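Local coordinates for peptidoglycan-recognition protein-SD (PDB 2RKQ), which binds bacterial peptidoglycan as a secreted pattern-recognition protein of the fruit fly and activates the Toll pathway of innate immunity, at residues Ala18-Val30 with Glu79-Gly91. Numbering follows the deposited sequence.
Sequences AIDSMVTPLPRAV and EGRSPSQRGAFAG. Unlike the reference sequence in segment 18-30: V23 (reference Glu).
The guanidinium of R81 has I19 CD1 over one face, 3.9 Å above its plane, and the backbone N of A88 over the opposite face, both toward the rim; at its edge, in plane, NH1 donates to R86 O at 2.8 Å. I19 suits this place because its chain is branched: CD1 lies over the rim of the flat cation, while CG2, set anti to the backbone N, reaches R86 O and Q85 CB. R81 is further held by I65 O and D64 O, so an alanine here is likely to leave three backbone carbonyls without their donor and I19 without the surface it packs on. D20 and R86 are opposite charges side by side, pointing the same way: D20 CB lies over one guanidinium face, and OD2 forms a salt bridge with NH1 at 2.8 Å, the two planes turned 60° apart. R86 NH2 also donates to a water that in turn donates to S21 O.

Between these side chains the backbones join at a single bridge, S21 opposite Q85: R86 N gives a nearly straight bond (166°) to D20 O, and M22 N bonds to S84 O from above its carbonyl plane. The flexible, apolar chain of M22 turns at its last torsion (chi3 -67°), bringing CE to 3.3 Å from P83 O and 3.4 Å from Q85 O, while CG packs on R86 CA. P83 is second in the type I turn S82-Q85, where its ring-fixed phi fits, and offers CB to T24 CG2 and L26 CD1. V30 CB meets the F89 ring obliquely, 3.8 Å from CE1. A single isolated bridge, flanked by side-chain packing, thus joins the loop before strand 26-33 to that between strands 77-79 and 97-102 in the mixed-sheet PGRP (amidase-2) fold.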
# COMPACT_ATOMS: atom_id res chain seq x y z
N ALA A 18 19.43 -4.62 0.76
CA ALA A 18 18.90 -5.50 -0.25
C ALA A 18 17.45 -5.78 0.03
O ALA A 18 17.01 -5.77 1.18
CB ALA A 18 19.69 -6.81 -0.26
N ILE A 19 16.71 -5.99 -1.05
CA ILE A 19 15.35 -6.43 -0.92
C ILE A 19 15.20 -7.68 -1.78
O ILE A 19 15.63 -7.68 -2.93
CB ILE A 19 14.36 -5.35 -1.37
CG1 ILE A 19 14.46 -4.13 -0.46
CG2 ILE A 19 12.93 -5.88 -1.28
CD1 ILE A 19 13.79 -2.90 -1.04
N ASP A 20 14.59 -8.71 -1.21
CA ASP A 20 14.34 -9.94 -1.97
C ASP A 20 13.40 -9.69 -3.14
O ASP A 20 12.55 -8.81 -3.08
CB ASP A 20 13.79 -11.02 -1.05
CG ASP A 20 14.88 -11.67 -0.20
OD1 ASP A 20 15.98 -11.93 -0.74
OD2 ASP A 20 14.63 -11.90 1.00
N SER A 21 13.56 -10.46 -4.22
CA SER A 21 12.71 -10.31 -5.39
C SER A 21 11.39 -11.09 -5.27
O SER A 21 11.28 -12.05 -4.49
CB SER A 21 13.46 -10.78 -6.63
OG SER A 21 13.75 -12.16 -6.53
N MET A 22 10.40 -10.66 -6.04
CA MET A 22 9.15 -11.41 -6.18
C MET A 22 8.84 -11.57 -7.65
O MET A 22 9.22 -10.71 -8.45
CB MET A 22 7.98 -10.68 -5.54
CG MET A 22 8.11 -10.47 -4.08
SD MET A 22 6.51 -10.03 -3.38
CE MET A 22 6.15 -8.42 -4.06
N VAL A 23 8.13 -12.64 -7.97
CA VAL A 23 7.73 -12.94 -9.34
C VAL A 23 6.40 -12.24 -9.60
O VAL A 23 5.45 -12.46 -8.86
CB VAL A 23 7.59 -14.47 -9.51
CG1 VAL A 23 6.92 -14.84 -10.84
CG2 VAL A 23 8.96 -15.15 -9.37
N THR A 24 6.35 -11.38 -10.61
CA THR A 24 5.11 -10.72 -11.03
C THR A 24 4.56 -11.49 -12.24
O THR A 24 5.34 -12.10 -12.98
CB THR A 24 5.34 -9.26 -11.46
OG1 THR A 24 6.33 -9.24 -12.50
CG2 THR A 24 5.81 -8.41 -10.29
N PRO A 25 3.23 -11.45 -12.46
CA PRO A 25 2.21 -10.76 -11.68
C PRO A 25 1.99 -11.42 -10.33
O PRO A 25 2.08 -12.64 -10.19
CB PRO A 25 0.96 -10.87 -12.56
CG PRO A 25 1.19 -12.09 -13.37
CD PRO A 25 2.65 -12.14 -13.64
N LEU A 26 1.71 -10.58 -9.32
CA LEU A 26 1.57 -11.06 -7.96
C LEU A 26 0.19 -11.63 -7.73
O LEU A 26 -0.79 -11.07 -8.23
CB LEU A 26 1.81 -9.92 -6.99
CG LEU A 26 3.18 -9.26 -7.13
CD1 LEU A 26 3.21 -7.94 -6.40
CD2 LEU A 26 4.29 -10.19 -6.64
N PRO A 27 0.10 -12.75 -7.00
CA PRO A 27 -1.22 -13.34 -6.75
C PRO A 27 -2.14 -12.59 -5.79
O PRO A 27 -3.35 -12.87 -5.79
CB PRO A 27 -0.93 -14.74 -6.23
CG PRO A 27 0.53 -14.89 -6.18
CD PRO A 27 1.20 -13.62 -6.53
N ARG A 28 -1.60 -11.68 -4.98
CA ARG A 28 -2.40 -11.05 -3.91
C ARG A 28 -2.15 -9.56 -3.84
O ARG A 28 -1.06 -9.10 -4.15
CB ARG A 28 -2.05 -11.64 -2.54
CG ARG A 28 -1.90 -13.13 -2.53
CD ARG A 28 -1.94 -13.66 -1.12
NE ARG A 28 -0.82 -13.24 -0.28
CZ ARG A 28 -0.34 -14.00 0.71
NH1 ARG A 28 -0.87 -15.19 0.96
NH2 ARG A 28 0.68 -13.57 1.45
N ALA A 29 -3.18 -8.83 -3.42
CA ALA A 29 -3.05 -7.41 -3.06
C ALA A 29 -3.50 -7.27 -1.62
O ALA A 29 -4.50 -7.86 -1.22
CB ALA A 29 -3.90 -6.54 -3.97
N VAL A 30 -2.74 -6.51 -0.84
CA VAL A 30 -2.99 -6.36 0.58
C VAL A 30 -3.21 -4.88 0.87
O VAL A 30 -2.37 -4.07 0.52
CB VAL A 30 -1.82 -6.91 1.44
CG1 VAL A 30 -2.05 -6.62 2.92
CG2 VAL A 30 -1.72 -8.42 1.25
N GLU A 79 4.36 6.03 -5.50
CA GLU A 79 5.14 4.83 -5.73
C GLU A 79 6.08 4.51 -4.57
O GLU A 79 6.81 5.38 -4.10
CB GLU A 79 5.99 5.03 -6.97
CG GLU A 79 6.84 3.83 -7.31
CD GLU A 79 7.72 4.08 -8.52
OE1 GLU A 79 8.10 5.24 -8.79
OE2 GLU A 79 8.04 3.07 -9.18
N GLY A 80 6.04 3.25 -4.13
CA GLY A 80 6.96 2.73 -3.11
C GLY A 80 7.92 1.75 -3.74
O GLY A 80 8.56 2.05 -4.77
N ARG A 81 8.05 0.57 -3.14
CA ARG A 81 8.87 -0.49 -3.75
C ARG A 81 8.33 -0.93 -5.09
O ARG A 81 7.13 -0.83 -5.34
CB ARG A 81 8.92 -1.73 -2.86
CG ARG A 81 9.54 -1.47 -1.53
CD ARG A 81 9.51 -2.73 -0.64
NE ARG A 81 10.01 -2.33 0.67
CZ ARG A 81 10.69 -3.11 1.51
NH1 ARG A 81 10.93 -4.39 1.24
NH2 ARG A 81 11.12 -2.59 2.66
N SER A 82 9.21 -1.45 -5.95
CA SER A 82 8.78 -2.07 -7.19
C SER A 82 7.94 -3.31 -6.89
O SER A 82 8.24 -4.03 -5.94
CB SER A 82 10.00 -2.52 -7.99
OG SER A 82 9.58 -3.22 -9.14
N PRO A 83 6.92 -3.60 -7.71
CA PRO A 83 6.19 -4.84 -7.51
C PRO A 83 7.04 -6.10 -7.57
O PRO A 83 6.61 -7.14 -7.06
CB PRO A 83 5.17 -4.83 -8.66
CG PRO A 83 4.97 -3.38 -8.94
CD PRO A 83 6.32 -2.79 -8.80
N SER A 84 8.23 -6.04 -8.20
CA SER A 84 9.12 -7.21 -8.20
C SER A 84 10.07 -7.23 -7.01
O SER A 84 11.02 -8.02 -6.98
CB SER A 84 9.94 -7.34 -9.49
OG SER A 84 9.30 -6.81 -10.62
N GLN A 85 9.84 -6.34 -6.05
CA GLN A 85 10.59 -6.36 -4.80
C GLN A 85 9.62 -6.72 -3.68
O GLN A 85 8.58 -6.09 -3.54
CB GLN A 85 11.21 -4.98 -4.50
CG GLN A 85 12.35 -4.61 -5.44
CD GLN A 85 12.86 -3.19 -5.24
OE1 GLN A 85 14.08 -2.94 -5.27
NE2 GLN A 85 11.95 -2.24 -5.10
N ARG A 86 9.99 -7.71 -2.87
CA ARG A 86 9.16 -8.09 -1.73
C ARG A 86 8.89 -6.87 -0.85
O ARG A 86 9.77 -6.02 -0.67
CB ARG A 86 9.86 -9.18 -0.94
CG ARG A 86 8.98 -9.79 0.13
CD ARG A 86 9.78 -10.77 0.99
NE ARG A 86 10.09 -11.98 0.24
CZ ARG A 86 11.11 -12.80 0.49
NH1 ARG A 86 11.99 -12.53 1.45
NH2 ARG A 86 11.26 -13.88 -0.26
N GLY A 87 7.66 -6.76 -0.36
CA GLY A 87 7.33 -5.70 0.58
C GLY A 87 7.78 -6.04 1.99
O GLY A 87 8.35 -7.11 2.23
N ALA A 88 7.55 -5.10 2.90
CA ALA A 88 7.85 -5.30 4.31
C ALA A 88 6.65 -4.79 5.08
O ALA A 88 6.63 -3.64 5.56
CB ALA A 88 9.12 -4.55 4.72
N PHE A 89 5.64 -5.63 5.17
CA PHE A 89 4.42 -5.30 5.91
C PHE A 89 3.79 -6.51 6.58
O PHE A 89 2.90 -6.34 7.40
CB PHE A 89 3.40 -4.55 5.02
CG PHE A 89 3.07 -5.27 3.75
CD1 PHE A 89 2.11 -6.28 3.73
CD2 PHE A 89 3.73 -4.95 2.57
CE1 PHE A 89 1.82 -6.96 2.54
CE2 PHE A 89 3.45 -5.62 1.38
CZ PHE A 89 2.50 -6.62 1.36
N ALA A 90 4.25 -7.73 6.27
CA ALA A 90 3.56 -8.92 6.76
C ALA A 90 4.46 -10.10 7.12
O ALA A 90 3.99 -11.23 7.21
CB ALA A 90 2.52 -9.37 5.72
N GLY A 91 5.76 -9.84 7.31
CA GLY A 91 6.69 -10.91 7.70
C GLY A 91 6.61 -12.12 6.77
O GLY A 91 6.77 -11.99 5.57
O HOH W 1 9.71 -13.01 -2.34